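Local atomic coordinates of dual specificity protein phosphatase 8 (PDB entry 4JMK), a protein that probably removes phosphate from tyrosine, serine and threonine residues of proteins and so restrains mitogen-activated protein kinases. Residues N27-V32 against Q83-S88; L19-M24 against P42-E47; I55-C60 against S126-F131; K62-L67 against L132-E137; L10-Q15 against D120-I125. The protein carries 1 engineered substitution. All blocks are in the same frame, centred on the assembly; numbering follows the deposited sequence.

Overall arrangement
The five contacts illustrate how a phosphatase fold carries its catalytic loop on a central sheet. Interactions 1 and 5 share that sheet: Val86 N lies 2.9 Å from Tyr11 O, a probable hydrogen bond. Interaction 2 packs against interaction 1 through Met24 and Ile45 on Val32, their centres about 9 Å apart. Interaction 3 lies some 22 Å from interaction 1, centre to centre, beyond the centre of the chain, and interaction 4 follows it along helix 129-148, with Ile55 CD1 3.6 Å from Leu63 CD1. The sulfate beside Ser88, engineered from the predicted catalytic cysteine, probably marks the phosphate pocket; the Asp57 side chain of interaction 3 is about 7 Å from that of Ser88.

Interaction 1: N27-V32 against Q83-S88; sequences NGISYV and QVIVHS. Engineered in segment 83-88: Ser88 (natural residue Cys). With SO4 (sulfate ion), chain C.
Two neighbouring parallel strands of the central sheet, 29-32 and 83-87, meet here just ahead of the phosphate-binding loop. Ile85 N donates to Tyr31 O at 3.0 Å, while the bond from Tyr31 N to Gln83 O is weak. On one face Val32 CG2 packs on Ile85 CG2, which Ile29 CG2 also touches, beside Met24 of helix 21-26; on the other, Tyr31 CB rests against Val84 CB at 3.6 Å. His87 meets Val32 CG1 with the edge of its imidazole, in plane, CD2 being 3.6 Å away. Its ND1 gives a nearly straight bond (168°) to Ser88 O, 3.1 Å distant and also close to the ring plane. A leucine in its place would probably leave Ser88 O without this donor and disturb the start of the loop. Ser88, engineered from cysteine, points OG at sulfate O4, and Ala90 N, Ile92 N, Ser93 N and Arg94 NE hold the anion too: a strand running into the P-loop, as is typical of the cysteine-dependent protein-tyrosine phosphatases.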
# COMPACT_ATOMS: atom_id res chain seq x y z
N ASN A 27 10.12 6.20 -14.49
CA ASN A 27 9.81 6.85 -13.21
C ASN A 27 10.79 6.48 -12.11
O ASN A 27 10.59 6.84 -10.94
CB ASN A 27 8.39 6.49 -12.76
CG ASN A 27 7.35 7.21 -13.57
OD1 ASN A 27 6.96 8.33 -13.25
ND2 ASN A 27 6.89 6.57 -14.65
N GLY A 28 11.83 5.74 -12.48
CA GLY A 28 12.88 5.35 -11.55
C GLY A 28 12.39 4.48 -10.39
O GLY A 28 12.95 4.52 -9.31
N ILE A 29 11.34 3.69 -10.62
CA ILE A 29 10.80 2.85 -9.54
C ILE A 29 11.57 1.53 -9.40
O ILE A 29 11.61 0.71 -10.34
CB ILE A 29 9.30 2.57 -9.76
CG1 ILE A 29 8.55 3.90 -9.83
CG2 ILE A 29 8.73 1.70 -8.61
CD1 ILE A 29 7.09 3.75 -10.24
N SER A 30 12.18 1.32 -8.23
CA SER A 30 13.04 0.16 -8.00
C SER A 30 12.52 -0.78 -6.91
O SER A 30 12.97 -1.92 -6.81
CB SER A 30 14.48 0.60 -7.68
OG SER A 30 14.58 1.23 -6.40
N TYR A 31 11.57 -0.31 -6.09
CA TYR A 31 10.94 -1.13 -5.05
C TYR A 31 9.50 -1.48 -5.43
O TYR A 31 8.77 -0.62 -5.94
CB TYR A 31 10.88 -0.37 -3.73
CG TYR A 31 12.16 -0.35 -2.93
CD1 TYR A 31 13.24 0.43 -3.32
CD2 TYR A 31 12.27 -1.08 -1.76
CE1 TYR A 31 14.39 0.46 -2.57
CE2 TYR A 31 13.42 -1.06 -1.00
CZ TYR A 31 14.47 -0.28 -1.41
OH TYR A 31 15.62 -0.26 -0.66
N VAL A 32 9.09 -2.70 -5.12
CA VAL A 32 7.73 -3.18 -5.43
C VAL A 32 7.11 -3.93 -4.25
O VAL A 32 7.69 -4.89 -3.72
CB VAL A 32 7.72 -4.13 -6.64
CG1 VAL A 32 6.30 -4.77 -6.81
CG2 VAL A 32 8.11 -3.37 -7.92
N GLN A 83 11.73 5.21 -4.64
CA GLN A 83 10.28 5.15 -4.79
C GLN A 83 9.84 3.70 -4.79
O GLN A 83 10.54 2.83 -5.32
CB GLN A 83 9.84 5.82 -6.09
CG GLN A 83 10.16 7.31 -6.18
CD GLN A 83 11.54 7.54 -6.75
OE1 GLN A 83 11.75 7.39 -7.96
NE2 GLN A 83 12.49 7.89 -5.89
N VAL A 84 8.67 3.43 -4.20
CA VAL A 84 8.10 2.09 -4.16
C VAL A 84 6.73 2.15 -4.80
O VAL A 84 6.00 3.13 -4.62
CB VAL A 84 8.02 1.54 -2.71
CG1 VAL A 84 7.32 2.53 -1.79
CG2 VAL A 84 7.31 0.19 -2.66
N ILE A 85 6.38 1.14 -5.59
CA ILE A 85 5.01 1.03 -6.06
C ILE A 85 4.32 -0.10 -5.32
O ILE A 85 4.87 -1.21 -5.16
CB ILE A 85 4.93 0.82 -7.59
CG1 ILE A 85 3.46 0.75 -8.04
CG2 ILE A 85 5.65 -0.43 -8.01
CD1 ILE A 85 3.30 0.43 -9.51
N VAL A 86 3.13 0.20 -4.84
CA VAL A 86 2.28 -0.81 -4.24
C VAL A 86 1.22 -1.14 -5.29
O VAL A 86 0.56 -0.24 -5.82
CB VAL A 86 1.58 -0.28 -3.00
CG1 VAL A 86 0.79 -1.39 -2.34
CG2 VAL A 86 2.61 0.26 -2.05
N HIS A 87 1.07 -2.42 -5.61
CA HIS A 87 0.14 -2.81 -6.66
C HIS A 87 -0.58 -4.09 -6.32
O HIS A 87 -0.15 -4.85 -5.44
CB HIS A 87 0.87 -2.99 -8.00
CG HIS A 87 1.60 -4.29 -8.12
ND1 HIS A 87 1.03 -5.43 -8.64
CD2 HIS A 87 2.86 -4.64 -7.76
CE1 HIS A 87 1.90 -6.42 -8.60
NE2 HIS A 87 3.02 -5.97 -8.07
N SER A 88 -1.68 -4.32 -7.01
CA SER A 88 -2.32 -5.63 -7.01
C SER A 88 -2.70 -5.91 -8.45
O SER A 88 -2.00 -5.47 -9.36
CB SER A 88 -3.52 -5.63 -6.06
OG SER A 88 -4.19 -4.38 -6.10
S SO4 C . -7.29 -5.28 -6.54
O1 SO4 C . -6.57 -6.04 -7.56
O2 SO4 C . -7.33 -6.09 -5.33
O3 SO4 C . -8.63 -5.02 -7.02
O4 SO4 C . -6.64 -4.02 -6.27
O HOH W 1 13.34 3.56 -6.47

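Interaction 2: L19-M24 against P42-E47; sequences LNKDLM and PDFICE
With CG set between its backbone N and carbonyl carbon (chi1 54°), Phe44 sends its ring back toward the helix, and Lys21, CG anti to its backbone N at chi1 -176°, runs its chain over that ring. Lys21 CG stands 4.0 Å from the ring centroid, 17° off the normal, a CH-pi contact made by the aliphatic part of the lysine. The opposite face is covered by Pro42 CB, 3.5 Å above the plane, so the ring is sandwiched between the lysine stem and a proline of its own type I turn, Pro42 to Ile45. Met24 crosses Phe44 at about a right angle, Met24 CB 3.8 Å from Phe44 CE1, and its methyl CE reaches Ile45 CD1 at 4.1 Å. Asn20 caps the helix that begins at Lys21, its OD1 accepting from Leu23 N at 3.0 Å. Met24 and Ile45 both continue onto Val32 of strand 29-34. Between the two segments the attachment is therefore apolar, resting on shape and dispersion, while the lysine ammonium is carried away from the ring.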
# COMPACT_ATOMS: atom_id res chain seq x y z
N LEU A 19 4.39 -4.19 -14.61
CA LEU A 19 5.05 -5.04 -15.61
C LEU A 19 5.50 -4.26 -16.84
O LEU A 19 6.18 -4.80 -17.73
CB LEU A 19 4.14 -6.20 -16.02
CG LEU A 19 3.80 -7.21 -14.91
CD1 LEU A 19 2.87 -8.30 -15.43
CD2 LEU A 19 5.08 -7.82 -14.34
N ASN A 20 5.13 -2.99 -16.89
CA ASN A 20 5.55 -2.11 -17.97
C ASN A 20 6.96 -1.58 -17.69
O ASN A 20 7.11 -0.56 -16.99
CB ASN A 20 4.56 -0.95 -18.10
CG ASN A 20 4.81 -0.08 -19.31
OD1 ASN A 20 5.95 0.20 -19.67
ND2 ASN A 20 3.74 0.36 -19.94
N LYS A 21 7.98 -2.26 -18.21
CA LYS A 21 9.36 -1.91 -17.86
C LYS A 21 9.68 -0.45 -18.14
O LYS A 21 10.30 0.23 -17.32
CB LYS A 21 10.37 -2.81 -18.58
CG LYS A 21 11.82 -2.55 -18.16
CD LYS A 21 12.77 -3.59 -18.73
CE LYS A 21 13.20 -3.26 -20.15
NZ LYS A 21 14.05 -2.01 -20.20
N ASP A 22 9.24 0.04 -19.29
CA ASP A 22 9.50 1.42 -19.66
C ASP A 22 8.90 2.40 -18.67
O ASP A 22 9.53 3.38 -18.31
CB ASP A 22 9.00 1.71 -21.07
CG ASP A 22 9.77 0.93 -22.12
OD1 ASP A 22 10.89 0.46 -21.80
OD2 ASP A 22 9.24 0.79 -23.24
N LEU A 23 7.67 2.15 -18.24
CA LEU A 23 7.02 3.03 -17.28
C LEU A 23 7.77 3.02 -15.96
O LEU A 23 8.01 4.08 -15.35
CB LEU A 23 5.58 2.57 -17.05
CG LEU A 23 4.75 3.41 -16.09
CD1 LEU A 23 4.50 4.80 -16.69
CD2 LEU A 23 3.43 2.70 -15.77
N MET A 24 8.15 1.83 -15.51
CA MET A 24 8.89 1.69 -14.27
C MET A 24 10.27 2.35 -14.35
O MET A 24 10.67 3.06 -13.43
CB MET A 24 9.02 0.21 -13.88
CG MET A 24 7.69 -0.44 -13.55
SD MET A 24 7.09 0.03 -11.91
CE MET A 24 8.29 -0.90 -10.93
N PRO A 42 8.14 -8.56 -11.38
CA PRO A 42 8.72 -8.27 -12.69
C PRO A 42 10.16 -8.75 -12.69
O PRO A 42 10.83 -8.66 -11.66
CB PRO A 42 8.70 -6.73 -12.75
CG PRO A 42 7.79 -6.28 -11.63
CD PRO A 42 7.92 -7.34 -10.58
N ASP A 43 10.63 -9.26 -13.82
CA ASP A 43 11.97 -9.83 -13.90
C ASP A 43 13.04 -8.79 -13.61
O ASP A 43 14.13 -9.12 -13.12
CB ASP A 43 12.21 -10.42 -15.29
CG ASP A 43 11.58 -11.78 -15.45
OD1 ASP A 43 12.08 -12.58 -16.28
OD2 ASP A 43 10.58 -12.05 -14.75
N PHE A 44 12.71 -7.53 -13.91
CA PHE A 44 13.67 -6.43 -13.80
C PHE A 44 13.77 -5.82 -12.40
O PHE A 44 14.52 -4.85 -12.20
CB PHE A 44 13.36 -5.35 -14.84
CG PHE A 44 11.94 -4.84 -14.81
CD1 PHE A 44 11.57 -3.83 -13.92
CD2 PHE A 44 10.99 -5.35 -15.67
CE1 PHE A 44 10.26 -3.34 -13.89
CE2 PHE A 44 9.68 -4.87 -15.65
CZ PHE A 44 9.32 -3.87 -14.76
N ILE A 45 13.05 -6.40 -11.43
CA ILE A 45 13.08 -5.94 -10.04
C ILE A 45 13.93 -6.89 -9.18
O ILE A 45 13.79 -8.11 -9.28
CB ILE A 45 11.65 -5.86 -9.44
CG1 ILE A 45 10.81 -4.79 -10.15
CG2 ILE A 45 11.71 -5.59 -7.95
CD1 ILE A 45 11.40 -3.35 -10.07
N CYS A 46 14.79 -6.32 -8.33
CA CYS A 46 15.66 -7.09 -7.42
C CYS A 46 14.91 -7.71 -6.26
O CYS A 46 14.05 -7.07 -5.65
CB CYS A 46 16.75 -6.18 -6.83
SG CYS A 46 17.83 -5.51 -8.07
N GLU A 47 15.26 -8.95 -5.91
CA GLU A 47 14.59 -9.64 -4.82
C GLU A 47 14.63 -8.85 -3.51
O GLU A 47 13.64 -8.82 -2.76
CB GLU A 47 15.20 -11.03 -4.61
CG GLU A 47 14.39 -11.90 -3.65
CD GLU A 47 12.98 -12.20 -4.17
OE1 GLU A 47 12.04 -12.23 -3.35
OE2 GLU A 47 12.83 -12.42 -5.39

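Interaction 3: I55-C60 against S126-F131; sequences INDNYC and SPNFNF
This is a surface contact of amides and aromatic rings, in which the loop leading from strand 50-52 toward helix 67-79 lies against the N-terminal end of helix 129-148. Asn130 ND2 donates to Asn58 O at 3.1 Å, with an angle of 147° at the hydrogen; the same nitrogen also serves Glu61 O, and Asn130 OD1 accepts from Gln134 NE2. Replacement by alanine is likely to cost Asn58 O and Glu61 O a shared donor and let the loop shift from the helix. Asn128 is the N-cap, its OD1 accepting weakly from Asn130 N. That oxygen also sits 3.0 Å above one face of the Tyr59 ring, the amide and ring planes being 81° apart. Asn128 ND2 lies over a face of Phe131, whose edge receives Asn56 O, 3.5 Å from CZ. Asp57 puts OD1 3.2 Å from Phe131 CE1, and Ser93 holds that oxygen by a hydrogen bond. Amides and rings thus join the two, and Asp57 ties the loop to Ser93, which helps hold the sulfate.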
# COMPACT_ATOMS: atom_id res chain seq x y z
N ILE A 55 -2.30 -12.13 -0.59
CA ILE A 55 -3.73 -12.10 -0.28
C ILE A 55 -4.61 -12.03 -1.53
O ILE A 55 -4.23 -11.42 -2.54
CB ILE A 55 -4.08 -10.91 0.64
CG1 ILE A 55 -3.70 -9.58 -0.03
CG2 ILE A 55 -3.38 -11.06 1.99
CD1 ILE A 55 -4.08 -8.34 0.78
N ASN A 56 -5.78 -12.64 -1.44
CA ASN A 56 -6.80 -12.60 -2.49
C ASN A 56 -7.76 -11.43 -2.26
O ASN A 56 -7.89 -10.97 -1.13
CB ASN A 56 -7.56 -13.94 -2.47
CG ASN A 56 -8.46 -14.12 -3.68
OD1 ASN A 56 -9.68 -14.22 -3.55
ND2 ASN A 56 -7.86 -14.19 -4.86
N ASP A 57 -8.43 -10.95 -3.30
CA ASP A 57 -9.37 -9.83 -3.12
C ASP A 57 -10.79 -10.33 -2.84
O ASP A 57 -11.58 -10.51 -3.77
CB ASP A 57 -9.38 -8.92 -4.35
CG ASP A 57 -10.27 -7.69 -4.16
OD1 ASP A 57 -10.19 -7.05 -3.08
OD2 ASP A 57 -11.05 -7.37 -5.08
N ASN A 58 -11.12 -10.54 -1.57
CA ASN A 58 -12.45 -11.05 -1.23
C ASN A 58 -12.94 -10.60 0.13
O ASN A 58 -12.25 -9.87 0.84
CB ASN A 58 -12.52 -12.58 -1.36
CG ASN A 58 -11.65 -13.31 -0.34
OD1 ASN A 58 -11.83 -13.15 0.87
ND2 ASN A 58 -10.72 -14.12 -0.83
N TYR A 59 -14.13 -11.06 0.51
CA TYR A 59 -14.76 -10.56 1.73
C TYR A 59 -14.28 -11.25 3.01
O TYR A 59 -14.62 -10.82 4.11
CB TYR A 59 -16.30 -10.58 1.59
CG TYR A 59 -16.84 -9.43 0.75
CD1 TYR A 59 -17.13 -9.60 -0.60
CD2 TYR A 59 -17.05 -8.17 1.31
CE1 TYR A 59 -17.61 -8.55 -1.38
CE2 TYR A 59 -17.54 -7.11 0.54
CZ TYR A 59 -17.82 -7.31 -0.80
OH TYR A 59 -18.30 -6.25 -1.55
N CYS A 60 -13.47 -12.29 2.86
CA CYS A 60 -12.99 -13.03 4.03
C CYS A 60 -11.47 -13.00 4.18
O CYS A 60 -10.95 -13.46 5.20
CB CYS A 60 -13.49 -14.47 3.98
SG CYS A 60 -15.26 -14.61 3.74
N SER A 126 -11.64 1.38 -5.08
CA SER A 126 -12.93 0.92 -4.58
C SER A 126 -12.73 -0.29 -3.69
O SER A 126 -13.14 -1.39 -4.06
CB SER A 126 -13.83 0.54 -5.75
OG SER A 126 -15.08 0.05 -5.29
N PRO A 127 -12.07 -0.10 -2.54
CA PRO A 127 -11.69 -1.27 -1.73
C PRO A 127 -12.93 -1.99 -1.22
O PRO A 127 -13.93 -1.36 -0.86
CB PRO A 127 -10.90 -0.67 -0.56
CG PRO A 127 -10.50 0.73 -1.02
CD PRO A 127 -11.66 1.16 -1.89
N ASN A 128 -12.88 -3.32 -1.23
CA ASN A 128 -14.04 -4.06 -0.76
C ASN A 128 -14.24 -3.77 0.73
O ASN A 128 -13.31 -3.36 1.44
CB ASN A 128 -13.89 -5.55 -1.04
CG ASN A 128 -13.48 -6.33 0.17
OD1 ASN A 128 -14.28 -7.04 0.77
ND2 ASN A 128 -12.22 -6.21 0.54
N PHE A 129 -15.47 -3.93 1.18
CA PHE A 129 -15.84 -3.50 2.52
C PHE A 129 -15.04 -4.21 3.61
O PHE A 129 -14.75 -3.64 4.66
CB PHE A 129 -17.33 -3.73 2.75
CG PHE A 129 -18.21 -2.87 1.90
CD1 PHE A 129 -19.34 -3.39 1.28
CD2 PHE A 129 -17.93 -1.52 1.75
CE1 PHE A 129 -20.16 -2.59 0.51
CE2 PHE A 129 -18.75 -0.71 0.98
CZ PHE A 129 -19.87 -1.25 0.36
N ASN A 130 -14.73 -5.48 3.36
CA ASN A 130 -13.93 -6.26 4.30
C ASN A 130 -12.58 -5.58 4.59
O ASN A 130 -12.17 -5.45 5.75
CB ASN A 130 -13.77 -7.69 3.76
CG ASN A 130 -12.73 -8.50 4.53
OD1 ASN A 130 -12.78 -8.60 5.75
ND2 ASN A 130 -11.78 -9.09 3.80
N PHE A 131 -11.90 -5.12 3.54
CA PHE A 131 -10.62 -4.42 3.73
C PHE A 131 -10.79 -3.06 4.40
O PHE A 131 -9.99 -2.67 5.26
CB PHE A 131 -9.87 -4.27 2.39
CG PHE A 131 -9.44 -5.57 1.80
CD1 PHE A 131 -9.24 -5.70 0.43
CD2 PHE A 131 -9.24 -6.69 2.62
CE1 PHE A 131 -8.86 -6.92 -0.12
CE2 PHE A 131 -8.84 -7.91 2.07
CZ PHE A 131 -8.65 -8.03 0.70

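Interaction 4: K62-L67 against L132-E137; sequences KLLPWL and LGQLLE
Gln134 OE1 receives two backbone N-H groups of the loop: Leu63 N at 2.6 Å, in the carbonyl plane, on a lone pair and nearly straight at 164°, and Leu64 N at 3.1 Å in a weak, bent bond. Beyond CG the glutamine chain is extended (chi2 173°), which carries its amide from helix 129-148 across to the loop. Its other end is engaged as well, NE2 donating to Glu61 O, so that bonds to both oxygen and nitrogen fix the turn of the amide. The contact thus pins the loop that enters helix 67-79 to the last long helix of the dual-specificity phosphatase domain, one turn or so beyond its N-terminus. Leu63 CB passes 3.4 Å from Gln134 OE1, and the rest of that side chain turns inward onto Thr97 and Ile98 of helix 94-107. Outward, Leu64 leans against the glutamine stem, its CG 4.0 Å from Gln134 CB. Leu64 CD1 reaches Glu137 CB at 4.0 Å, while the carboxylate of Glu137 turns off to a salt bridge with Arg140.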
# COMPACT_ATOMS: atom_id res chain seq x y z
N LYS A 62 -7.72 -11.71 4.89
CA LYS A 62 -7.28 -11.01 6.07
C LYS A 62 -5.96 -10.24 5.80
O LYS A 62 -4.92 -10.84 5.47
CB LYS A 62 -7.21 -12.04 7.19
CG LYS A 62 -7.41 -11.50 8.58
CD LYS A 62 -6.42 -12.19 9.51
CE LYS A 62 -5.08 -12.37 8.79
NZ LYS A 62 -4.62 -11.15 8.05
N LEU A 63 -6.01 -8.92 5.90
CA LEU A 63 -4.91 -8.05 5.51
C LEU A 63 -4.22 -7.47 6.76
O LEU A 63 -3.07 -7.04 6.71
CB LEU A 63 -5.47 -6.90 4.64
CG LEU A 63 -4.61 -5.71 4.21
CD1 LEU A 63 -3.32 -6.16 3.55
CD2 LEU A 63 -5.41 -4.81 3.26
N LEU A 64 -4.94 -7.47 7.88
CA LEU A 64 -4.50 -6.78 9.11
C LEU A 64 -3.04 -6.93 9.62
O LEU A 64 -2.35 -5.91 9.84
CB LEU A 64 -5.48 -7.03 10.27
CG LEU A 64 -6.35 -5.87 10.72
CD1 LEU A 64 -7.31 -6.34 11.81
CD2 LEU A 64 -5.48 -4.73 11.22
N PRO A 65 -2.56 -8.19 9.80
CA PRO A 65 -1.21 -8.48 10.28
C PRO A 65 -0.16 -8.30 9.24
O PRO A 65 0.99 -8.58 9.55
CB PRO A 65 -1.26 -9.97 10.60
CG PRO A 65 -2.20 -10.47 9.61
CD PRO A 65 -3.28 -9.44 9.63
N TRP A 66 -0.52 -7.89 8.03
CA TRP A 66 0.49 -7.58 7.01
C TRP A 66 0.75 -6.09 6.95
O TRP A 66 1.69 -5.65 6.30
CB TRP A 66 0.03 -8.04 5.63
CG TRP A 66 0.04 -9.53 5.47
CD1 TRP A 66 -1.05 -10.36 5.44
CD2 TRP A 66 1.19 -10.36 5.31
NE1 TRP A 66 -0.63 -11.67 5.27
CE2 TRP A 66 0.74 -11.69 5.19
CE3 TRP A 66 2.57 -10.11 5.26
CZ2 TRP A 66 1.62 -12.76 5.01
CZ3 TRP A 66 3.43 -11.17 5.09
CH2 TRP A 66 2.95 -12.48 4.97
N LEU A 67 -0.09 -5.30 7.62
CA LEU A 67 -0.03 -3.85 7.48
C LEU A 67 1.25 -3.25 8.06
O LEU A 67 1.92 -2.46 7.41
CB LEU A 67 -1.27 -3.18 8.09
CG LEU A 67 -2.57 -3.46 7.31
CD1 LEU A 67 -3.79 -2.81 7.99
CD2 LEU A 67 -2.43 -2.98 5.87
N LEU A 132 -11.83 -2.33 4.01
CA LEU A 132 -12.10 -1.04 4.65
C LEU A 132 -12.36 -1.19 6.16
O LEU A 132 -11.89 -0.38 6.96
CB LEU A 132 -13.28 -0.33 3.96
CG LEU A 132 -13.01 0.26 2.58
CD1 LEU A 132 -14.28 0.88 2.02
CD2 LEU A 132 -11.88 1.29 2.67
N GLY A 133 -13.08 -2.25 6.55
CA GLY A 133 -13.30 -2.52 7.96
C GLY A 133 -12.02 -2.85 8.71
O GLY A 133 -11.86 -2.45 9.87
N GLN A 134 -11.12 -3.58 8.07
CA GLN A 134 -9.82 -3.88 8.68
C GLN A 134 -9.01 -2.60 8.90
O GLN A 134 -8.26 -2.50 9.87
CB GLN A 134 -9.06 -4.94 7.87
CG GLN A 134 -9.74 -6.31 7.94
CD GLN A 134 -9.13 -7.35 7.01
OE1 GLN A 134 -7.91 -7.49 6.94
NE2 GLN A 134 -9.98 -8.09 6.30
N LEU A 135 -9.17 -1.60 8.03
CA LEU A 135 -8.61 -0.27 8.30
C LEU A 135 -9.14 0.36 9.59
O LEU A 135 -8.38 0.95 10.36
CB LEU A 135 -8.92 0.70 7.15
CG LEU A 135 -8.22 0.52 5.82
CD1 LEU A 135 -8.68 1.62 4.87
CD2 LEU A 135 -6.72 0.57 6.03
N LEU A 136 -10.45 0.27 9.80
CA LEU A 136 -11.02 0.75 11.06
C LEU A 136 -10.37 0.06 12.26
O LEU A 136 -10.04 0.72 13.25
CB LEU A 136 -12.54 0.51 11.13
CG LEU A 136 -13.48 1.64 10.74
CD1 LEU A 136 -14.86 1.48 11.39
CD2 LEU A 136 -12.89 2.98 11.09
N GLU A 137 -10.22 -1.26 12.19
CA GLU A 137 -9.65 -2.02 13.31
C GLU A 137 -8.18 -1.68 13.49
O GLU A 137 -7.68 -1.65 14.61
CB GLU A 137 -9.79 -3.54 13.11
CG GLU A 137 -10.94 -4.19 13.86
CD GLU A 137 -10.97 -3.81 15.33
OE1 GLU A 137 -11.79 -2.96 15.69
OE2 GLU A 137 -10.18 -4.36 16.12

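Interaction 5: L10-Q15 against D120-I125; sequences LYLGSQ and DRRPSI
Arg122 reaches across the end of strand 10-13 as a straight rod, and Leu12 lies under it. From CG to NE the arginine is fully extended, and its stem crosses the leucine obliquely, with Leu12 CD2 3.7 Å from Arg122 CD. The guanidinium then lies with one face over the backbone, Gly13 CA standing 3.8 Å above its plane, and Ser124 OG is on the opposite face. Leu12 O is 3.4 Å from Arg122 NH1 but over the guanidinium face, so the two are not hydrogen-bonded. The N-H groups turn instead to other partners: NE to Gly91 O of the phosphate-binding loop and NH1 to Thr4 OG1, with a weak bond from NH2 to Ala90 O. Leu12 CD2 also meets Ile125 CG2 at 4.2 Å, where the type I turn from Arg122 to Ile125 closes. Around them, Leu12 packs on Ser95 and Ala99 of helix 94-107 and on Val118 of helix 111-121, while Gly13 bonds through its backbone to Val86 of strand 83-87.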
# COMPACT_ATOMS: atom_id res chain seq x y z
N LEU A 10 5.87 7.19 -2.86
CA LEU A 10 4.86 6.12 -2.87
C LEU A 10 3.88 6.21 -4.04
O LEU A 10 3.11 7.19 -4.16
CB LEU A 10 4.09 6.13 -1.53
CG LEU A 10 2.93 5.14 -1.40
CD1 LEU A 10 3.47 3.71 -1.40
CD2 LEU A 10 2.16 5.42 -0.12
N TYR A 11 3.91 5.18 -4.88
CA TYR A 11 3.01 5.03 -6.03
C TYR A 11 2.02 3.90 -5.80
O TYR A 11 2.31 2.94 -5.08
CB TYR A 11 3.81 4.69 -7.29
CG TYR A 11 4.66 5.82 -7.79
CD1 TYR A 11 5.87 6.11 -7.20
CD2 TYR A 11 4.25 6.59 -8.88
CE1 TYR A 11 6.66 7.15 -7.65
CE2 TYR A 11 5.04 7.63 -9.35
CZ TYR A 11 6.25 7.90 -8.73
OH TYR A 11 7.04 8.93 -9.17
N LEU A 12 0.85 4.02 -6.44
CA LEU A 12 -0.20 3.00 -6.36
C LEU A 12 -0.61 2.64 -7.80
O LEU A 12 -0.89 3.52 -8.61
CB LEU A 12 -1.39 3.57 -5.57
CG LEU A 12 -2.61 2.70 -5.28
CD1 LEU A 12 -2.16 1.42 -4.60
CD2 LEU A 12 -3.60 3.47 -4.40
N GLY A 13 -0.61 1.35 -8.13
CA GLY A 13 -0.89 0.98 -9.51
C GLY A 13 -1.38 -0.43 -9.70
O GLY A 13 -1.73 -1.11 -8.72
N SER A 14 -1.42 -0.87 -10.96
CA SER A 14 -1.98 -2.17 -11.35
C SER A 14 -0.89 -3.14 -11.77
O SER A 14 0.28 -2.75 -11.91
CB SER A 14 -2.92 -1.99 -12.54
OG SER A 14 -2.19 -1.57 -13.69
N GLN A 15 -1.28 -4.39 -11.99
CA GLN A 15 -0.35 -5.37 -12.55
C GLN A 15 0.21 -4.88 -13.89
O GLN A 15 1.41 -4.98 -14.15
CB GLN A 15 -1.03 -6.74 -12.73
CG GLN A 15 -0.15 -7.73 -13.51
CD GLN A 15 -0.75 -9.12 -13.57
OE1 GLN A 15 -1.03 -9.73 -12.54
NE2 GLN A 15 -0.97 -9.62 -14.78
N ASP A 120 -8.94 10.80 -3.58
CA ASP A 120 -8.80 12.03 -4.36
C ASP A 120 -7.75 11.92 -5.47
O ASP A 120 -7.90 12.51 -6.52
CB ASP A 120 -8.41 13.21 -3.45
CG ASP A 120 -9.56 13.70 -2.61
OD1 ASP A 120 -9.29 14.40 -1.61
OD2 ASP A 120 -10.73 13.38 -2.92
N ARG A 121 -6.69 11.16 -5.22
CA ARG A 121 -5.57 11.07 -6.16
C ARG A 121 -5.74 9.92 -7.15
O ARG A 121 -5.27 9.98 -8.28
CB ARG A 121 -4.24 10.99 -5.40
CG ARG A 121 -3.86 12.32 -4.72
CD ARG A 121 -2.99 12.15 -3.47
NE ARG A 121 -2.67 13.46 -2.90
CZ ARG A 121 -3.44 14.14 -2.05
NH1 ARG A 121 -4.61 13.64 -1.65
NH2 ARG A 121 -3.06 15.32 -1.60
N ARG A 122 -6.44 8.87 -6.71
CA ARG A 122 -6.75 7.74 -7.58
C ARG A 122 -8.25 7.42 -7.45
O ARG A 122 -8.63 6.51 -6.72
CB ARG A 122 -5.88 6.53 -7.20
CG ARG A 122 -5.97 5.34 -8.14
CD ARG A 122 -4.91 4.28 -7.81
NE ARG A 122 -5.07 3.06 -8.61
CZ ARG A 122 -4.51 2.88 -9.80
NH1 ARG A 122 -3.77 3.82 -10.34
NH2 ARG A 122 -4.71 1.74 -10.46
N PRO A 123 -9.10 8.18 -8.16
CA PRO A 123 -10.56 8.10 -8.00
C PRO A 123 -11.13 6.72 -8.29
O PRO A 123 -12.22 6.40 -7.80
CB PRO A 123 -11.08 9.10 -9.05
CG PRO A 123 -9.97 10.09 -9.21
CD PRO A 123 -8.70 9.29 -9.04
N SER A 124 -10.42 5.92 -9.06
CA SER A 124 -10.89 4.58 -9.39
C SER A 124 -10.81 3.58 -8.22
O SER A 124 -11.32 2.46 -8.34
CB SER A 124 -10.12 4.02 -10.59
OG SER A 124 -8.74 3.85 -10.31
N ILE A 125 -10.18 3.94 -7.10
CA ILE A 125 -10.07 2.94 -6.03
C ILE A 125 -11.46 2.62 -5.50
O ILE A 125 -12.35 3.47 -5.50
CB ILE A 125 -9.14 3.33 -4.85
CG1 ILE A 125 -9.70 4.51 -4.05
CG2 ILE A 125 -7.71 3.59 -5.33
CD1 ILE A 125 -9.07 4.64 -2.67